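Local coordinates for protein transcriptional regulator, LacI family (Burkholderia phymatum, PDB 2RGY) that is a LacI-family transcriptional regulator that probably binds a small effector, perhaps a sugar, in its periplasmic-binding-protein-like core and thereby controls DNA binding, at residues H126-L131 against D218-G223; L193-A196 against M200-S203; L255-Q258 against K263-I266; G24-Q29 against E246-A251. One frame throughout, in Å; residues are numbered along the deposited sequence.

In the fold
The core has the two-lobed form of LacI-family regulators, each lobe a sheet flanked by helices. Interactions 1 and 2 belong to the lobe with the mixed sheet, and interactions 3 and 4 to the lobe with the parallel sheet, on the other side of the chain's centre. Interactions 1 and 2 have centres about 12 Å apart and share a sheet: Ser-220 O to Leu-193 N, 2.8 Å, is a probable hydrogen bond between neighbouring strands. Interactions 3 and 4, centres about 14 Å apart, both use helix 244-260. The centres of interactions 1 and 3 are about 42 Å apart. Interactions 2 and 4 both border the second subunit. The effector site is expected between the lobes.

Interaction 1: H126-L131 against D218-G223; sequences HGHRKL and DVSVIG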
# COMPACT_ATOMS: atom_id res chain seq x y z
N HIS A 126 -23.12 3.73 20.40
CA HIS A 126 -22.76 2.47 21.04
C HIS A 126 -22.52 2.66 22.53
O HIS A 126 -21.87 1.84 23.18
CB HIS A 126 -21.53 1.87 20.34
CG HIS A 126 -21.87 1.17 19.06
ND1 HIS A 126 -22.21 -0.17 19.01
CD2 HIS A 126 -22.01 1.64 17.80
CE1 HIS A 126 -22.54 -0.49 17.78
NE2 HIS A 126 -22.43 0.59 17.02
N GLY A 127 -23.05 3.76 23.07
CA GLY A 127 -22.93 4.03 24.49
C GLY A 127 -21.65 4.64 25.02
O GLY A 127 -21.52 4.85 26.22
N HIS A 128 -20.69 4.94 24.15
CA HIS A 128 -19.44 5.54 24.62
C HIS A 128 -19.60 7.04 24.92
O HIS A 128 -20.10 7.79 24.09
CB HIS A 128 -18.35 5.30 23.57
CG HIS A 128 -18.12 3.85 23.27
ND1 HIS A 128 -17.32 3.05 24.06
CD2 HIS A 128 -18.63 3.05 22.31
CE1 HIS A 128 -17.35 1.81 23.59
NE2 HIS A 128 -18.14 1.78 22.54
N ARG A 129 -19.16 7.45 26.11
CA ARG A 129 -19.24 8.85 26.55
C ARG A 129 -17.85 9.46 26.74
O ARG A 129 -17.67 10.67 26.65
CB ARG A 129 -19.99 8.96 27.88
CG ARG A 129 -21.47 8.61 27.83
CD ARG A 129 -22.31 9.70 27.17
NE ARG A 129 -22.09 11.02 27.77
CZ ARG A 129 -22.70 12.13 27.36
NH1 ARG A 129 -23.57 12.08 26.36
NH2 ARG A 129 -22.43 13.31 27.93
N LYS A 130 -16.86 8.61 27.04
CA LYS A 130 -15.48 9.05 27.23
C LYS A 130 -14.73 8.60 25.99
O LYS A 130 -14.43 7.42 25.83
CB LYS A 130 -14.87 8.39 28.47
CG LYS A 130 -15.53 8.76 29.80
CD LYS A 130 -15.16 10.17 30.24
CE LYS A 130 -15.75 10.48 31.62
NZ LYS A 130 -17.24 10.33 31.66
N LEU A 131 -14.43 9.55 25.11
CA LEU A 131 -13.77 9.27 23.85
C LEU A 131 -12.38 9.88 23.77
O LEU A 131 -12.03 10.75 24.56
CB LEU A 131 -14.64 9.82 22.72
CG LEU A 131 -16.12 9.46 22.85
CD1 LEU A 131 -16.96 10.36 21.97
CD2 LEU A 131 -16.32 8.00 22.49
N ASP A 218 -12.39 -3.92 25.58
CA ASP A 218 -12.15 -2.78 26.45
C ASP A 218 -12.20 -1.45 25.71
O ASP A 218 -12.57 -0.43 26.29
CB ASP A 218 -10.79 -2.91 27.12
CG ASP A 218 -10.59 -4.25 27.80
OD1 ASP A 218 -11.53 -4.70 28.51
OD2 ASP A 218 -9.51 -4.86 27.62
N VAL A 219 -11.82 -1.45 24.44
CA VAL A 219 -11.81 -0.23 23.65
C VAL A 219 -12.38 -0.43 22.26
O VAL A 219 -12.03 -1.38 21.57
CB VAL A 219 -10.38 0.33 23.49
CG1 VAL A 219 -10.40 1.57 22.62
CG2 VAL A 219 -9.80 0.67 24.85
N SER A 220 -13.27 0.47 21.86
CA SER A 220 -13.88 0.42 20.54
C SER A 220 -13.09 1.40 19.69
O SER A 220 -12.84 2.52 20.10
CB SER A 220 -15.35 0.84 20.60
OG SER A 220 -16.14 -0.20 21.15
N VAL A 221 -12.67 0.96 18.51
CA VAL A 221 -11.86 1.78 17.63
C VAL A 221 -12.50 1.96 16.26
O VAL A 221 -12.93 1.00 15.65
CB VAL A 221 -10.46 1.13 17.42
CG1 VAL A 221 -9.60 2.01 16.52
CG2 VAL A 221 -9.78 0.90 18.76
N ILE A 222 -12.57 3.20 15.79
CA ILE A 222 -13.13 3.45 14.47
C ILE A 222 -12.14 4.22 13.62
O ILE A 222 -11.57 5.21 14.07
CB ILE A 222 -14.45 4.23 14.54
CG1 ILE A 222 -14.99 4.43 13.12
CG2 ILE A 222 -14.25 5.56 15.23
CD1 ILE A 222 -16.44 4.90 13.08
N GLY A 223 -11.92 3.76 12.39
CA GLY A 223 -10.98 4.43 11.51
C GLY A 223 -11.63 5.37 10.52
O GLY A 223 -12.81 5.69 10.63
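His-128 meets Ser-220 with the outer end of its imidazole, and this single pair makes up nearly all of the contact. The ring approaches obliquely: NE2 lies 3.1 Å from Ser-220 OG, and CE1 is 3.7 Å from Ser-220 CB. His-128 NE2 and Ser-220 OG each hydrogen-bond to the carbonyl oxygen of Ala-281, near the end of the chain. At the other side of the ring ND1 bonds to Thr-191 OG1, so partners on both nitrogens fix the rotation of the imidazole. Its chi1 of -59° sets CG anti to the carbonyl carbon and swings the ring inward to the strand.

Around this buried knot the loop is open. Gly-127, at positive phi, is the C-prime residue of a Schellman motif that ends helix 112-125, and it lies exposed. Arg-129 and Lys-130 also face solvent, although Arg-129 NH1 bonds to His-157 O.

Ser-220 opens strand 220-223, whose backbone pairs with Leu-193 of strand 192-195. The loop of His-128 leads from helix 112-125 into strand 131-135 of the same mixed sheet, and Ile-222 packs against that helix.

Interaction 2: L193-A196 against M200-S203; sequences LFCA and MAVS
Cys-195 and Ala-201 carry one half of this contact, Ala-196 and Met-200 the other, and both halves are apolar. Cys-195 points its side chain from the strand at the first turns of the helix. Its CB touches Ala-201 CB at 3.6 Å. Cys-195 SG slides alongside the helix backbone, 3.6 Å from Ala-201 CA. The same Cys-195 SG lies 4.3 Å from Met-200 C. The small methyl of Ala-201 is consistent with the close approach of strand and helix: the CA atoms of Cys-195 and Ala-201 are only 5.2 Å apart.

The second apolar pair works by reach. Met-200, present as selenomethionine, runs out extended at chi2 and then bends at chi3 (-67°), which turns its terminal methyl back to the strand end. CE sits 3.6 Å from Ala-196 CB and 4.0 Å from Ala-196 N, and the side chain also leans on Ile-134.

Polar bonds hold the two pieces from outside. Ala-196 O accepts from Arg-146 NH1, Met-200 N bonds to Asn-197 OD1 in the connecting turn, and Ser-203 OG is bonded to Pro-173 O.

Strand 192-195, helix 198-210 and strand 220-223 form a beta-alpha-beta unit, and this contact packs the start of its helix on the end of its first strand. That strand runs between strands 131-135 and 220-223. The far side of the helix meets the second subunit, where Tyr-232 of the neighbouring chain packs on Val-202 and Ser-203.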
# COMPACT_ATOMS: atom_id res chain seq x y z
N LEU A 193 -12.18 5.21 20.73
CA LEU A 193 -11.12 5.94 20.05
C LEU A 193 -11.38 6.19 18.57
O LEU A 193 -11.77 5.28 17.84
CB LEU A 193 -9.79 5.17 20.18
CG LEU A 193 -8.60 5.66 19.35
CD1 LEU A 193 -8.17 7.03 19.83
CD2 LEU A 193 -7.45 4.68 19.46
N PHE A 194 -11.17 7.42 18.14
CA PHE A 194 -11.34 7.78 16.74
C PHE A 194 -9.98 8.13 16.14
O PHE A 194 -9.27 9.01 16.64
CB PHE A 194 -12.27 8.98 16.60
CG PHE A 194 -12.32 9.55 15.22
CD1 PHE A 194 -12.40 8.72 14.10
CD2 PHE A 194 -12.37 10.93 15.03
CE1 PHE A 194 -12.52 9.25 12.81
CE2 PHE A 194 -12.50 11.49 13.74
CZ PHE A 194 -12.58 10.65 12.63
N CYS A 195 -9.61 7.41 15.08
CA CYS A 195 -8.35 7.64 14.38
C CYS A 195 -8.62 8.28 13.02
O CYS A 195 -9.39 7.76 12.22
CB CYS A 195 -7.62 6.31 14.20
SG CYS A 195 -7.09 5.61 15.76
N ALA A 196 -7.95 9.40 12.77
CA ALA A 196 -8.10 10.17 11.54
C ALA A 196 -7.98 9.39 10.23
O ALA A 196 -8.45 9.85 9.19
CB ALA A 196 -7.12 11.34 11.55
N MSE A 200 -3.33 4.83 10.93
CA MSE A 200 -3.01 5.06 12.33
C MSE A 200 -3.88 4.15 13.22
O MSE A 200 -3.44 3.70 14.27
CB MSE A 200 -3.22 6.54 12.69
CG MSE A 200 -2.31 7.53 11.94
SE MSE A 200 -2.36 9.21 12.64
CE MSE A 200 -4.04 9.69 12.25
N ALA A 201 -5.11 3.89 12.78
CA ALA A 201 -6.02 3.03 13.54
C ALA A 201 -5.44 1.63 13.67
O ALA A 201 -5.51 1.01 14.73
CB ALA A 201 -7.39 2.96 12.85
N VAL A 202 -4.87 1.12 12.58
CA VAL A 202 -4.28 -0.21 12.61
C VAL A 202 -3.13 -0.25 13.60
O VAL A 202 -2.98 -1.23 14.32
CB VAL A 202 -3.78 -0.63 11.22
CG1 VAL A 202 -2.96 -1.91 11.33
CG2 VAL A 202 -4.97 -0.84 10.31
N SER A 203 -2.32 0.80 13.64
CA SER A 203 -1.21 0.86 14.59
C SER A 203 -1.76 0.88 16.03
O SER A 203 -1.14 0.35 16.94
CB SER A 203 -0.35 2.11 14.36
OG SER A 203 0.41 2.01 13.17

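Interaction 3: L255-Q258 against K263-I266; sequences LINQ and KWEI
Asn-257 is the residue most deeply covered here, its side chain reaching from the last turns of the helix to the returning loop at Trp-264. With chi1 at -79° CG stands beside the backbone N, and the amide lies along the loop backbone, with Asn-257 CG 3.7 Å from Trp-264 N and 4.1 Å from Trp-264 O. The amide is probably turned over in the model. With the group reversed, its nitrogen would face Trp-264 O and its oxygen Trp-264 N, so a two-point grip on the backbone of this one residue is possible, though not established.

Trp-264, the second main contributor, brings the edge of its indole to the same amide. The amide nitrogen as modelled sits at the ring edge near CD1, close to the ring plane, and the two planes are 19° apart. The ring itself has a cation-pi partner in Arg-253 and touches Glu-33 of helix 21-36. Trp-264 also touches a crystal neighbour, which may influence its placement.

Ile-256 comes third, with its CG2 loosely set against the indole, 4.6 Å from Trp-264 NE1. Ile-266 closes the contact from further along the loop, directing CD1 at the Asn-257 amide.

The whole arrangement lies at the surface, where the chain leaves helix 244-260 and doubles back along it before strand 273-275. On its inner side the helix packs against strand 10-14, where Leu-255 and Ile-256 both touch Ile-11.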
# COMPACT_ATOMS: atom_id res chain seq x y z
N LEU A 255 -10.49 16.62 -15.82
CA LEU A 255 -9.22 17.08 -16.36
C LEU A 255 -9.03 16.60 -17.80
O LEU A 255 -8.57 17.35 -18.66
CB LEU A 255 -8.07 16.57 -15.48
CG LEU A 255 -6.66 17.04 -15.82
CD1 LEU A 255 -6.60 18.57 -15.74
CD2 LEU A 255 -5.65 16.40 -14.87
N ILE A 256 -9.39 15.36 -18.06
CA ILE A 256 -9.26 14.80 -19.40
C ILE A 256 -10.15 15.57 -20.39
O ILE A 256 -9.74 15.81 -21.53
CB ILE A 256 -9.57 13.27 -19.39
CG1 ILE A 256 -8.44 12.55 -18.64
CG2 ILE A 256 -9.69 12.74 -20.81
CD1 ILE A 256 -8.61 11.04 -18.53
N ASN A 257 -11.33 16.00 -19.95
CA ASN A 257 -12.23 16.78 -20.80
C ASN A 257 -11.51 18.05 -21.28
O ASN A 257 -11.47 18.36 -22.47
CB ASN A 257 -13.49 17.20 -20.02
CG ASN A 257 -14.51 16.09 -19.89
OD1 ASN A 257 -15.56 16.27 -19.26
ND2 ASN A 257 -14.23 14.93 -20.48
N GLN A 258 -10.94 18.78 -20.33
CA GLN A 258 -10.24 20.02 -20.61
C GLN A 258 -9.00 19.81 -21.49
O GLN A 258 -8.71 20.64 -22.35
CB GLN A 258 -9.80 20.69 -19.31
CG GLN A 258 -10.71 20.47 -18.11
CD GLN A 258 -12.06 21.14 -18.26
OE1 GLN A 258 -12.15 22.35 -18.44
NE2 GLN A 258 -13.13 20.35 -18.15
N LYS A 263 -15.92 14.03 -23.55
CA LYS A 263 -17.15 14.65 -23.09
C LYS A 263 -17.82 13.90 -21.94
O LYS A 263 -19.01 13.59 -21.99
CB LYS A 263 -18.14 14.84 -24.24
CG LYS A 263 -18.12 16.25 -24.83
CD LYS A 263 -17.06 16.41 -25.89
CE LYS A 263 -16.56 17.86 -25.99
NZ LYS A 263 -17.62 18.90 -26.14
N TRP A 264 -17.05 13.62 -20.90
CA TRP A 264 -17.56 12.92 -19.72
C TRP A 264 -18.51 13.81 -18.94
O TRP A 264 -18.29 15.01 -18.83
CB TRP A 264 -16.42 12.59 -18.76
CG TRP A 264 -15.46 11.55 -19.23
CD1 TRP A 264 -14.16 11.74 -19.62
CD2 TRP A 264 -15.68 10.14 -19.25
NE1 TRP A 264 -13.57 10.52 -19.88
CE2 TRP A 264 -14.48 9.53 -19.65
CE3 TRP A 264 -16.79 9.33 -18.95
CZ2 TRP A 264 -14.35 8.14 -19.77
CZ3 TRP A 264 -16.66 7.95 -19.07
CH2 TRP A 264 -15.45 7.37 -19.48
N GLU A 265 -19.58 13.23 -18.39
CA GLU A 265 -20.46 14.01 -17.54
C GLU A 265 -19.71 13.89 -16.22
O GLU A 265 -19.21 12.82 -15.88
CB GLU A 265 -21.85 13.36 -17.41
CG GLU A 265 -22.67 13.42 -18.70
CD GLU A 265 -24.08 12.87 -18.53
OE1 GLU A 265 -24.23 11.64 -18.30
OE2 GLU A 265 -25.03 13.68 -18.61
N ILE A 266 -19.61 15.00 -15.49
CA ILE A 266 -18.88 15.01 -14.22
C ILE A 266 -19.77 15.10 -12.99
O ILE A 266 -20.64 15.96 -12.92
CB ILE A 266 -17.88 16.18 -14.21
CG1 ILE A 266 -17.02 16.15 -15.47
CG2 ILE A 266 -16.99 16.11 -12.97
CD1 ILE A 266 -16.24 14.87 -15.66

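Interaction 4: G24-Q29 against E246-A251; sequences GTILKQ and ELTQNA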
# COMPACT_ATOMS: atom_id res chain seq x y z
N GLY A 24 -2.91 4.31 -3.25
CA GLY A 24 -2.91 3.31 -4.30
C GLY A 24 -4.17 3.44 -5.14
O GLY A 24 -4.15 3.27 -6.36
N THR A 25 -5.28 3.76 -4.47
CA THR A 25 -6.57 3.92 -5.15
C THR A 25 -6.52 5.09 -6.13
O THR A 25 -7.03 5.00 -7.25
CB THR A 25 -7.69 4.20 -4.12
OG1 THR A 25 -7.75 3.11 -3.20
CG2 THR A 25 -9.03 4.35 -4.83
N ILE A 26 -5.90 6.18 -5.70
CA ILE A 26 -5.77 7.37 -6.52
C ILE A 26 -4.90 7.06 -7.73
O ILE A 26 -5.23 7.46 -8.85
CB ILE A 26 -5.16 8.51 -5.70
CG1 ILE A 26 -6.11 8.86 -4.55
CG2 ILE A 26 -4.92 9.73 -6.57
CD1 ILE A 26 -5.52 9.83 -3.56
N LEU A 27 -3.81 6.34 -7.51
CA LEU A 27 -2.90 5.98 -8.60
C LEU A 27 -3.62 5.06 -9.58
O LEU A 27 -3.54 5.25 -10.80
CB LEU A 27 -1.67 5.24 -8.06
CG LEU A 27 -0.84 5.94 -6.98
CD1 LEU A 27 0.25 5.00 -6.50
CD2 LEU A 27 -0.23 7.23 -7.53
N LYS A 28 -4.32 4.06 -9.06
CA LYS A 28 -5.02 3.12 -9.92
C LYS A 28 -6.06 3.79 -10.80
O LYS A 28 -6.06 3.60 -12.01
CB LYS A 28 -5.68 2.02 -9.07
CG LYS A 28 -6.46 0.98 -9.87
CD LYS A 28 -7.10 -0.06 -8.93
CE LYS A 28 -8.08 -0.99 -9.65
NZ LYS A 28 -8.82 -1.90 -8.70
N GLN A 29 -6.95 4.59 -10.20
CA GLN A 29 -7.99 5.28 -10.95
C GLN A 29 -7.43 6.26 -11.98
O GLN A 29 -7.99 6.40 -13.06
CB GLN A 29 -8.93 6.05 -10.03
CG GLN A 29 -9.92 5.19 -9.29
CD GLN A 29 -10.69 4.26 -10.22
OE1 GLN A 29 -11.25 4.68 -11.22
NE2 GLN A 29 -10.71 2.99 -9.87
N GLU A 246 -14.39 7.11 -6.61
CA GLU A 246 -15.35 7.90 -7.39
C GLU A 246 -14.91 9.34 -7.61
O GLU A 246 -15.00 9.85 -8.72
CB GLU A 246 -16.73 7.90 -6.72
CG GLU A 246 -17.40 6.53 -6.64
CD GLU A 246 -17.20 5.88 -5.28
OE1 GLU A 246 -16.04 5.61 -4.90
OE2 GLU A 246 -18.21 5.65 -4.57
N LEU A 247 -14.45 10.00 -6.56
CA LEU A 247 -14.01 11.39 -6.70
C LEU A 247 -12.79 11.48 -7.60
O LEU A 247 -12.67 12.40 -8.40
CB LEU A 247 -13.72 11.99 -5.32
CG LEU A 247 -14.98 12.36 -4.51
CD1 LEU A 247 -14.61 12.76 -3.09
CD2 LEU A 247 -15.74 13.49 -5.21
N THR A 248 -11.89 10.51 -7.49
CA THR A 248 -10.69 10.50 -8.32
C THR A 248 -11.09 10.29 -9.78
O THR A 248 -10.64 10.99 -10.67
CB THR A 248 -9.70 9.38 -7.90
OG1 THR A 248 -9.29 9.57 -6.55
CG2 THR A 248 -8.49 9.40 -8.80
N GLN A 249 -11.95 9.31 -10.01
CA GLN A 249 -12.41 9.02 -11.36
C GLN A 249 -12.99 10.28 -12.00
O GLN A 249 -12.66 10.62 -13.13
CB GLN A 249 -13.46 7.90 -11.32
CG GLN A 249 -14.11 7.62 -12.65
CD GLN A 249 -15.09 6.47 -12.55
OE1 GLN A 249 -16.05 6.52 -11.78
NE2 GLN A 249 -14.86 5.44 -13.34
N ASN A 250 -13.83 10.99 -11.25
CA ASN A 250 -14.44 12.20 -11.75
C ASN A 250 -13.47 13.39 -11.85
O ASN A 250 -13.56 14.20 -12.78
CB ASN A 250 -15.66 12.55 -10.89
CG ASN A 250 -16.87 11.69 -11.22
OD1 ASN A 250 -17.59 11.97 -12.18
ND2 ASN A 250 -17.07 10.62 -10.45
N ALA A 251 -12.53 13.48 -10.92
CA ALA A 251 -11.55 14.55 -10.95
C ALA A 251 -10.68 14.37 -12.19
O ALA A 251 -10.40 15.33 -12.91
CB ALA A 251 -10.67 14.50 -9.69
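Thr-248 has a chi1 of -61°, which puts OG1 beside its own backbone N and CG2 anti to that N, and this sorts its two branches. CG2 reaches across to helix 24-29, 3.6 Å from Gln-29 CB and 3.8 Å from Ile-26 O. OG1 passes Ile-26 CG1 at 3.8 Å, and its hydrogen bond goes back to Thr-244 O within its own helix. Gln-29 is bent at chi2 (-51°), which turns its amide so that OE1 comes to 3.9 Å from Gln-249 CB. The two glutamine amides stand nearly perpendicular. Gln-249, by contrast, is extended beyond CG, and its NE2 is bonded to Glu-33 OE2 one turn further down helix 21-36.

The two helices flank the parallel sheet of this LacI-type lobe; the axes of segments 24-29 and 246-251 come within 9.1 Å and are inclined at 36°, with N-to-C directions roughly alike. Beneath them Ile-26 and Ala-251 both touch Leu-96 of strand 93-96.

On the far side of helix 246-251, Asn-250 ND2 bonds to Glu-246 O (2.8 Å), reaching it from the face opposite to Asn-250 N. At the outer side of helix 24-29, Phe-19 of the second subunit packs on Thr-25 and Lys-28.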